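Glycerate 2-kinase (Pyrococcus horikoshii, PDB 1X3L) catalyses the ATP-dependent phosphorylation of D-glycerate to 2-phosphoglycerate, and can also use other nucleotides or pyrophosphate as phosphate donor. Local coordinates at residues L11-E16 and Q280-K285; K43-K48 and H261-A266; I127-G132 and S207-K212. All coordinates share one frame; numbering follows the deposited sequence.

Interactions 2 and 3 both reach the six-stranded parallel sheet, interaction 2 by joining the small antiparallel sheet of strand 43-46 to edge strand 260-266; their centres are about 15 Å apart and they touch where Asn-262 OD1 meets Thr-210 OG1 at 2.6 Å, probably a hydrogen bond. Interaction 1 lies about 29 Å from interaction 2 and 32 Å from interaction 3, centre to centre, beside the mixed sheet. The contacts are nested along the chain: 127-132/207-212 lies inside the loop closed by 43-48/261-266, itself inside that closed by 11-16/280-285. Strand 260-266 leads directly into helix 268-281, so this part of the chain runs from one sheet to the other, while helix 6-20 packs on the mixed sheet.

Interaction 1. Residues L11-E16 and Q280-K285; sequences LRLVGE and QRLGFK. With EDO (1,2-ethanediol), chain C.
The CD-NE part of the Arg-12 side chain lies across the isobutyl group of Leu-282, at the close of helix 268-281, where a Schellman motif ends the helix. The motif turns on Gly-283, which has a positive phi of 96° and sends its N back to Gln-280 O at 3.0 Å. A side chain at Gly-283 would be pressed against the preceding carbonyl oxygen. This reversal leaves Leu-282 at the corner, with its side chain toward helix 6-20. Arg-12 leaves its helix with CG anti to the backbone N (chi1 -178°) and runs on extended as far as NE, which brings its apolar stem to the leucine. Its CD is 4.0 Å from Leu-282 CD1, and its NE lies 4.0 Å from Leu-282 CD2, the two chains crossing at a slant. The polar end has its own partner: Arg-12 NE forms a salt bridge with Glu-278 in the last turns of the neighbouring helix. Arg-281 is a more distant like charge, its NH1 6.3 Å from Arg-12 NH2, and the glutamate probably tempers that proximity. Deeper in, Leu-13 presents CD2 to Leu-282 CD1 at 4.3 Å and also packs on Ile-275 and on Ile-430 of strand 427-435. Leu-282 therefore touches both a charged, exposed neighbour and a buried one. Phe-284, just past the turn, reaches Ile-432 and Thr-434 of the same strand, while Val-14 packs on strand 359-366; helix 6-20 and the turn after helix 268-281 thus both rest on the mixed sheet. On another side of helix 6-20 a 1,2-ethanediol, probably from the crystallisation liquor, joins the backbone: Leu-11 O accepts Gly-15 N within the helix and also the hydroxyl O2 of the diol at 2.8 Å.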
loop_
_atom_site.group_PDB
_atom_site.type_symbol
_atom_site.label_atom_id
_atom_site.label_comp_id
_atom_site.label_asym_id
_atom_site.label_seq_id
_atom_site.Cartn_x
_atom_site.Cartn_y
_atom_site.Cartn_z
ATOM N N LEU A 11 -4.777 -17.304 13.279
ATOM C CA LEU A 11 -4.683 -15.971 13.872
ATOM C C LEU A 11 -3.229 -15.554 14.096
ATOM O O LEU A 11 -2.887 -14.371 14.006
ATOM C CB LEU A 11 -5.482 -15.920 15.177
ATOM C CG LEU A 11 -6.997 -16.064 14.963
ATOM C CD1 LEU A 11 -7.728 -16.122 16.311
ATOM C CD2 LEU A 11 -7.501 -14.894 14.144
ATOM N N ARG A 12 -2.373 -16.532 14.374
ATOM C CA ARG A 12 -0.951 -16.266 14.573
ATOM C C ARG A 12 -0.333 -15.762 13.260
ATOM O O ARG A 12 0.478 -14.837 13.254
ATOM C CB ARG A 12 -0.240 -17.547 15.026
ATOM C CG ARG A 12 1.237 -17.376 15.313
ATOM C CD ARG A 12 1.866 -18.662 15.856
ATOM N NE ARG A 12 3.319 -18.542 15.966
ATOM C CZ ARG A 12 3.957 -18.058 17.028
ATOM N NH1 ARG A 12 3.271 -17.649 18.087
ATOM N NH2 ARG A 12 5.283 -17.978 17.031
ATOM N N LEU A 13 -0.729 -16.371 12.151
ATOM C CA LEU A 13 -0.222 -15.995 10.836
ATOM C C LEU A 13 -0.774 -14.633 10.402
ATOM O O LEU A 13 -0.101 -13.882 9.700
ATOM C CB LEU A 13 -0.583 -17.078 9.812
ATOM C CG LEU A 13 0.044 -18.451 10.097
ATOM C CD1 LEU A 13 -0.433 -19.475 9.077
ATOM C CD2 LEU A 13 1.567 -18.340 10.063
ATOM N N VAL A 14 -2.000 -14.316 10.816
ATOM C CA VAL A 14 -2.580 -13.019 10.487
ATOM C C VAL A 14 -1.745 -11.947 11.200
ATOM O O VAL A 14 -1.410 -10.913 10.617
ATOM C CB VAL A 14 -4.045 -12.901 10.973
ATOM C CG1 VAL A 14 -4.481 -11.433 10.924
ATOM C CG2 VAL A 14 -4.966 -13.765 10.092
ATOM N N GLY A 15 -1.419 -12.202 12.462
ATOM C CA GLY A 15 -0.621 -11.263 13.232
ATOM C C GLY A 15 0.730 -10.994 12.584
ATOM O O GLY A 15 1.215 -9.858 12.591
ATOM N N GLU A 16 1.341 -12.034 12.022
ATOM C CA GLU A 16 2.640 -11.891 11.363
ATOM C C GLU A 16 2.556 -10.981 10.138
ATOM O O GLU A 16 3.439 -10.160 9.905
ATOM C CB GLU A 16 3.184 -13.258 10.937
ATOM C CG GLU A 16 3.755 -14.082 12.073
ATOM C CD GLU A 16 4.964 -13.420 12.715
ATOM O OE1 GLU A 16 5.953 -13.153 11.997
ATOM O OE2 GLU A 16 4.926 -13.168 13.935
ATOM N N GLN A 280 6.181 -22.143 7.931
ATOM C CA GLN A 280 7.226 -23.158 7.850
ATOM C C GLN A 280 7.798 -23.461 9.233
ATOM O O GLN A 280 8.084 -24.612 9.547
ATOM C CB GLN A 280 8.325 -22.701 6.888
ATOM C CG GLN A 280 7.816 -22.593 5.450
ATOM C CD GLN A 280 8.718 -21.771 4.552
ATOM O OE1 GLN A 280 9.236 -20.739 4.962
ATOM N NE2 GLN A 280 8.890 -22.215 3.310
ATOM N N ARG A 281 7.944 -22.435 10.067
ATOM C CA ARG A 281 8.469 -22.631 11.416
ATOM C C ARG A 281 7.514 -23.484 12.243
ATOM O O ARG A 281 7.937 -24.219 13.138
ATOM C CB ARG A 281 8.683 -21.286 12.115
ATOM C CG ARG A 281 9.721 -20.397 11.451
ATOM C CD ARG A 281 10.048 -19.190 12.320
ATOM N NE ARG A 281 10.495 -19.617 13.642
ATOM C CZ ARG A 281 10.919 -18.797 14.599
ATOM N NH1 ARG A 281 10.959 -17.485 14.393
ATOM N NH2 ARG A 281 11.308 -19.296 15.768
ATOM N N LEU A 282 6.224 -23.396 11.938
ATOM C CA LEU A 282 5.227 -24.172 12.664
ATOM C C LEU A 282 5.091 -25.595 12.112
ATOM O O LEU A 282 4.249 -26.364 12.568
ATOM C CB LEU A 282 3.878 -23.447 12.632
ATOM C CG LEU A 282 3.916 -22.067 13.304
ATOM C CD1 LEU A 282 2.638 -21.301 13.003
ATOM C CD2 LEU A 282 4.107 -22.240 14.811
ATOM N N GLY A 283 5.916 -25.937 11.125
ATOM C CA GLY A 283 5.884 -27.277 10.563
ATOM C C GLY A 283 5.070 -27.497 9.299
ATOM O O GLY A 283 4.872 -28.641 8.888
ATOM N N PHE A 284 4.597 -26.422 8.675
ATOM C CA PHE A 284 3.807 -26.550 7.453
ATOM C C PHE A 284 4.650 -26.217 6.233
ATOM O O PHE A 284 5.641 -25.492 6.322
ATOM C CB PHE A 284 2.628 -25.561 7.440
ATOM C CG PHE A 284 1.581 -25.810 8.494
ATOM C CD1 PHE A 284 0.394 -26.464 8.172
ATOM C CD2 PHE A 284 1.754 -25.340 9.794
ATOM C CE1 PHE A 284 -0.611 -26.645 9.130
ATOM C CE2 PHE A 284 0.759 -25.514 10.759
ATOM C CZ PHE A 284 -0.428 -26.169 10.425
ATOM N N LYS A 285 4.254 -26.759 5.087
ATOM C CA LYS A 285 4.901 -26.399 3.840
ATOM C C LYS A 285 4.016 -25.196 3.502
ATOM O O LYS A 285 2.806 -25.242 3.733
ATOM C CB LYS A 285 4.737 -27.501 2.793
ATOM C CG LYS A 285 5.697 -28.669 2.972
ATOM C CD LYS A 285 7.148 -28.210 2.848
ATOM C CE LYS A 285 8.124 -29.371 3.033
ATOM N NZ LYS A 285 7.952 -30.437 1.996
HETATM C C1 EDO C . -4.794 -13.386 17.537
HETATM O O1 EDO C . -3.500 -14.008 17.668
HETATM C C2 EDO C . -4.704 -12.068 16.746
HETATM O O2 EDO C . -4.197 -12.287 15.415
#

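Interaction 2. Residues K43-K48 and H261-A266; sequences KEFEIK and HNFLIA
His-261, near the start of strand 260-266, turns its imidazole face to the rim of the Phe-45 ring. The pair is an offset edge-to-face stack, centroids 5.1 Å apart and planes at 63°, with Phe-45 CE2 only 3.3 Å from His-261 CD2. CG of His-261 stands anti to the carbonyl carbon (chi1 -48°), which puts the ring beside its phenylalanine partner. Asn-262 points elsewhere. Phe-263 returns to the contact: its CZ meets Phe-45 CZ at 3.8 Å, edge against edge, and the same edge receives Lys-43 CB 4.0 Å from Phe-263 CZ. With an alanine here in place of the Phe-45 side chain, the histidine face is likely to lose its aromatic partner and a gap to open beside the Phe-263 ring. Leu-264 contributes its backbone O, bonded to Gln-41 NE2 near the hairpin turn, while Ile-265 and Ala-266 pack on helix 23-30. Strand 43-46, running at 133° to strand 261-266, pairs with strand 37-40 through Phe-45 and Ile-38. The arrangement is an antiparallel hairpin packed by its aromatic side chain over the outermost strand of a Rossmann-like parallel sheet.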
loop_
_atom_site.group_PDB
_atom_site.type_symbol
_atom_site.label_atom_id
_atom_site.label_comp_id
_atom_site.label_asym_id
_atom_site.label_seq_id
_atom_site.Cartn_x
_atom_site.Cartn_y
_atom_site.Cartn_z
ATOM N N LYS A 43 21.877 -4.048 1.124
ATOM C CA LYS A 43 22.717 -3.023 0.506
ATOM C C LYS A 43 23.394 -2.198 1.597
ATOM O O LYS A 43 22.726 -1.575 2.423
ATOM C CB LYS A 43 21.864 -2.114 -0.385
ATOM C CG LYS A 43 22.648 -1.176 -1.296
ATOM C CD LYS A 43 23.324 -1.929 -2.438
ATOM C CE LYS A 43 23.975 -0.971 -3.432
ATOM N NZ LYS A 43 25.044 -0.133 -2.812
ATOM N N GLU A 44 24.724 -2.189 1.591
ATOM C CA GLU A 44 25.487 -1.461 2.601
ATOM C C GLU A 44 25.874 -0.046 2.178
ATOM O O GLU A 44 26.287 0.185 1.043
ATOM C CB GLU A 44 26.748 -2.251 2.961
ATOM C CG GLU A 44 27.440 -1.773 4.230
ATOM C CD GLU A 44 28.698 -2.563 4.548
ATOM O OE1 GLU A 44 28.632 -3.813 4.557
ATOM O OE2 GLU A 44 29.751 -1.933 4.799
ATOM N N PHE A 45 25.732 0.899 3.103
ATOM C CA PHE A 45 26.082 2.294 2.851
ATOM C C PHE A 45 26.960 2.796 3.984
ATOM O O PHE A 45 26.667 2.559 5.157
ATOM C CB PHE A 45 24.836 3.184 2.782
ATOM C CG PHE A 45 23.850 2.776 1.735
ATOM C CD1 PHE A 45 22.905 1.791 1.999
ATOM C CD2 PHE A 45 23.869 3.370 0.480
ATOM C CE1 PHE A 45 21.987 1.403 1.022
ATOM C CE2 PHE A 45 22.959 2.989 -0.504
ATOM C CZ PHE A 45 22.016 2.004 -0.231
ATOM N N GLU A 46 28.032 3.497 3.634
ATOM C CA GLU A 46 28.940 4.038 4.636
ATOM C C GLU A 46 28.482 5.431 5.042
ATOM O O GLU A 46 28.135 6.249 4.192
ATOM C CB GLU A 46 30.362 4.108 4.079
ATOM C CG GLU A 46 31.397 4.562 5.093
ATOM C CD GLU A 46 32.790 4.648 4.500
ATOM O OE1 GLU A 46 33.749 4.890 5.266
ATOM O OE2 GLU A 46 32.925 4.476 3.270
ATOM N N ILE A 47 28.478 5.695 6.345
ATOM C CA ILE A 47 28.065 6.992 6.867
ATOM C C ILE A 47 29.266 7.934 6.883
ATOM O O ILE A 47 30.096 7.879 7.787
ATOM C CB ILE A 47 27.520 6.866 8.307
ATOM C CG1 ILE A 47 26.391 5.837 8.349
ATOM C CG2 ILE A 47 27.014 8.215 8.796
ATOM C CD1 ILE A 47 25.869 5.554 9.744
ATOM N N LYS A 48 29.361 8.797 5.879
ATOM C CA LYS A 48 30.474 9.731 5.810
ATOM C C LYS A 48 30.014 11.180 5.871
ATOM O O LYS A 48 30.599 12.057 5.240
ATOM C CB LYS A 48 31.293 9.475 4.541
ATOM C CG LYS A 48 30.483 9.428 3.255
ATOM C CD LYS A 48 31.319 8.872 2.106
ATOM C CE LYS A 48 31.750 7.437 2.390
ATOM N NZ LYS A 48 32.611 6.867 1.315
ATOM N N HIS A 261 18.689 5.343 -4.173
ATOM C CA HIS A 261 18.239 3.960 -4.157
ATOM C C HIS A 261 16.836 3.798 -3.584
ATOM O O HIS A 261 16.537 4.273 -2.493
ATOM C CB HIS A 261 19.224 3.133 -3.336
ATOM C CG HIS A 261 20.655 3.376 -3.701
ATOM N ND1 HIS A 261 21.301 2.672 -4.695
ATOM C CD2 HIS A 261 21.551 4.276 -3.234
ATOM C CE1 HIS A 261 22.533 3.127 -4.824
ATOM N NE2 HIS A 261 22.712 4.101 -3.949
ATOM N N ASN A 262 15.987 3.107 -4.329
ATOM C CA ASN A 262 14.616 2.874 -3.910
ATOM C C ASN A 262 14.443 1.475 -3.335
ATOM O O ASN A 262 14.843 0.486 -3.948
ATOM C CB ASN A 262 13.674 3.082 -5.095
ATOM C CG ASN A 262 13.570 4.541 -5.501
ATOM O OD1 ASN A 262 12.991 5.354 -4.780
ATOM N ND2 ASN A 262 14.140 4.883 -6.651
ATOM N N PHE A 263 13.855 1.414 -2.145
ATOM C CA PHE A 263 13.606 0.156 -1.453
ATOM C C PHE A 263 12.129 0.070 -1.076
ATOM O O PHE A 263 11.571 1.003 -0.495
ATOM C CB PHE A 263 14.435 0.071 -0.165
ATOM C CG PHE A 263 15.922 0.161 -0.384
ATOM C CD1 PHE A 263 16.668 -0.982 -0.674
ATOM C CD2 PHE A 263 16.577 1.388 -0.297
ATOM C CE1 PHE A 263 18.048 -0.903 -0.872
ATOM C CE2 PHE A 263 17.956 1.481 -0.492
ATOM C CZ PHE A 263 18.694 0.334 -0.779
ATOM N N LEU A 264 11.495 -1.044 -1.417
ATOM C CA LEU A 264 10.101 -1.262 -1.064
ATOM C C LEU A 264 10.227 -2.084 0.221
ATOM O O LEU A 264 10.709 -3.220 0.186
ATOM C CB LEU A 264 9.393 -2.056 -2.172
ATOM C CG LEU A 264 7.900 -2.367 -1.994
ATOM C CD1 LEU A 264 7.110 -1.084 -1.774
ATOM C CD2 LEU A 264 7.389 -3.110 -3.231
ATOM N N ILE A 265 9.816 -1.514 1.351
ATOM C CA ILE A 265 9.964 -2.209 2.631
ATOM C C ILE A 265 8.702 -2.767 3.285
ATOM O O ILE A 265 8.771 -3.421 4.326
ATOM C CB ILE A 265 10.684 -1.304 3.649
ATOM C CG1 ILE A 265 9.777 -0.133 4.045
ATOM C CG2 ILE A 265 11.980 -0.779 3.034
ATOM C CD1 ILE A 265 10.270 0.645 5.245
ATOM N N ALA A 266 7.547 -2.503 2.691
ATOM C CA ALA A 266 6.294 -3.029 3.223
ATOM C C ALA A 266 5.388 -3.151 2.019
ATOM O O ALA A 266 5.249 -2.204 1.242
ATOM C CB ALA A 266 5.696 -2.075 4.264
#

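Interaction 3. Residues I127-G132 and S207-K212; sequences ILISGG and SGPTVK. With SO4 (sulfate ion), chain B.
The pyrrolidine ring of Pro-209 meets the Ile-129 side chain with its CG corner, 4.0 Å from Ile-129 CD1. The same methyl also faces Thr-210, tip to tip, with Ile-129 CD1 4.1 Å from Thr-210 OG1. One torsion sorts the two branches of the threonine: chi1 of 70° sets OG1 between the backbone N and the carbonyl carbon, the crowded position, and leaves CG2 to lie against Ile-127, its CG2 3.9 Å from Ile-127 CG2. The hydroxyl is buried, and Asn-262 supplies its polar partner. Gly-208, just before the proline, has positive phi, and a CB there would collide with Val-211 CG2.

Beyond Ile-129 the chain passes Ser-130, whose OG bonds Ala-59 N, and reaches Gly-132, the N-cap of helix 133-136. Gly-132 N donates to sulfate O4 at 2.9 Å, nearly straight at 163°. Ala-206 N and Ser-134 N hold the same ion, so three backbone N-H groups, two at the start of helix 133-136 and one from the loop holding Ala-206, grip it. The sulfate probably comes from the crystallisation liquor, but such a set of backbone donors is consistent with a phosphate-binding pocket. Ile-129 is about 10 Å, side chain to side chain, from Lys-58, a probable substrate-binding residue.

Strand 124-129 lies in the parallel sheet between strands 51-56 and 188-194, paired through Leu-128 with Ile-54 and through Ile-127 with Ile-190. Val-191 touches Ile-127, Ile-129 and Thr-210, while helix 180-183 brings Leu-181 against both Ile-127 and Pro-209.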
loop_
_atom_site.group_PDB
_atom_site.type_symbol
_atom_site.label_atom_id
_atom_site.label_comp_id
_atom_site.label_asym_id
_atom_site.label_seq_id
_atom_site.Cartn_x
_atom_site.Cartn_y
_atom_site.Cartn_z
ATOM N N ILE A 127 14.341 9.148 2.341
ATOM C CA ILE A 127 13.069 9.616 1.796
ATOM C C ILE A 127 12.091 8.515 2.199
ATOM O O ILE A 127 12.197 7.387 1.720
ATOM C CB ILE A 127 13.107 9.727 0.257
ATOM C CG1 ILE A 127 14.259 10.638 -0.175
ATOM C CG2 ILE A 127 11.784 10.285 -0.255
ATOM C CD1 ILE A 127 14.102 12.088 0.259
ATOM N N LEU A 128 11.162 8.835 3.096
ATOM C CA LEU A 128 10.195 7.862 3.593
ATOM C C LEU A 128 8.827 8.105 2.955
ATOM O O LEU A 128 8.173 9.117 3.211
ATOM C CB LEU A 128 10.129 7.957 5.126
ATOM C CG LEU A 128 11.499 7.950 5.831
ATOM C CD1 LEU A 128 11.320 7.996 7.349
ATOM C CD2 LEU A 128 12.280 6.693 5.440
ATOM N N ILE A 129 8.396 7.162 2.124
ATOM C CA ILE A 129 7.140 7.301 1.404
ATOM C C ILE A 129 6.040 6.303 1.781
ATOM O O ILE A 129 6.275 5.098 1.891
ATOM C CB ILE A 129 7.397 7.202 -0.118
ATOM C CG1 ILE A 129 8.539 8.146 -0.510
ATOM C CG2 ILE A 129 6.130 7.561 -0.891
ATOM C CD1 ILE A 129 8.963 8.046 -1.984
ATOM N N SER A 130 4.834 6.828 1.976
ATOM C CA SER A 130 3.670 6.012 2.308
ATOM C C SER A 130 2.445 6.582 1.598
ATOM O O SER A 130 2.559 7.538 0.830
ATOM C CB SER A 130 3.448 5.952 3.824
ATOM O OG SER A 130 3.456 7.241 4.411
ATOM N N GLY A 131 1.280 5.988 1.850
ATOM C CA GLY A 131 0.058 6.428 1.201
ATOM C C GLY A 131 -0.343 7.873 1.424
ATOM O O GLY A 131 -0.118 8.430 2.498
ATOM N N GLY A 132 -0.936 8.478 0.397
ATOM C CA GLY A 132 -1.380 9.860 0.491
ATOM C C GLY A 132 -0.333 10.914 0.166
ATOM O O GLY A 132 -0.604 12.116 0.242
ATOM N N SER A 207 2.937 9.517 -6.648
ATOM C CA SER A 207 3.295 10.052 -7.958
ATOM C C SER A 207 4.787 9.933 -8.261
ATOM O O SER A 207 5.355 10.760 -8.972
ATOM C CB SER A 207 2.837 11.506 -8.080
ATOM O OG SER A 207 1.420 11.576 -8.095
ATOM N N GLY A 208 5.402 8.890 -7.709
ATOM C CA GLY A 208 6.811 8.606 -7.927
ATOM C C GLY A 208 7.790 9.761 -7.902
ATOM O O GLY A 208 8.440 10.040 -8.911
ATOM N N PRO A 209 7.937 10.440 -6.755
ATOM C CA PRO A 209 8.863 11.569 -6.637
ATOM C C PRO A 209 10.341 11.163 -6.703
ATOM O O PRO A 209 11.206 12.011 -6.931
ATOM C CB PRO A 209 8.482 12.184 -5.286
ATOM C CG PRO A 209 8.044 10.983 -4.491
ATOM C CD PRO A 209 7.193 10.232 -5.497
ATOM N N THR A 210 10.631 9.876 -6.510
ATOM C CA THR A 210 12.015 9.393 -6.553
ATOM C C THR A 210 12.257 8.282 -7.586
ATOM O O THR A 210 13.309 7.636 -7.579
ATOM C CB THR A 210 12.484 8.865 -5.170
ATOM O OG1 THR A 210 11.795 7.646 -4.860
ATOM C CG2 THR A 210 12.198 9.888 -4.080
ATOM N N VAL A 211 11.288 8.047 -8.464
ATOM C CA VAL A 211 11.449 7.025 -9.489
ATOM C C VAL A 211 11.336 7.646 -10.874
ATOM O O VAL A 211 10.751 8.718 -11.045
ATOM C CB VAL A 211 10.390 5.901 -9.360
ATOM C CG1 VAL A 211 10.590 5.146 -8.049
ATOM C CG2 VAL A 211 8.997 6.488 -9.433
ATOM N N LYS A 212 11.894 6.968 -11.866
ATOM C CA LYS A 212 11.852 7.474 -13.227
ATOM C C LYS A 212 10.427 7.666 -13.721
ATOM O O LYS A 212 9.498 7.014 -13.249
ATOM C CB LYS A 212 12.593 6.525 -14.174
ATOM C CG LYS A 212 14.079 6.383 -13.869
ATOM C CD LYS A 212 14.814 5.640 -14.983
ATOM C CE LYS A 212 14.361 4.192 -15.090
ATOM N NZ LYS A 212 14.598 3.451 -13.816
HETATM S S SO4 B . -1.159 8.335 -3.384
HETATM O O1 SO4 B . -0.221 8.047 -4.482
HETATM O O2 SO4 B . -2.534 8.246 -3.903
HETATM O O3 SO4 B . -0.917 9.687 -2.846
HETATM O O4 SO4 B . -0.974 7.351 -2.303
#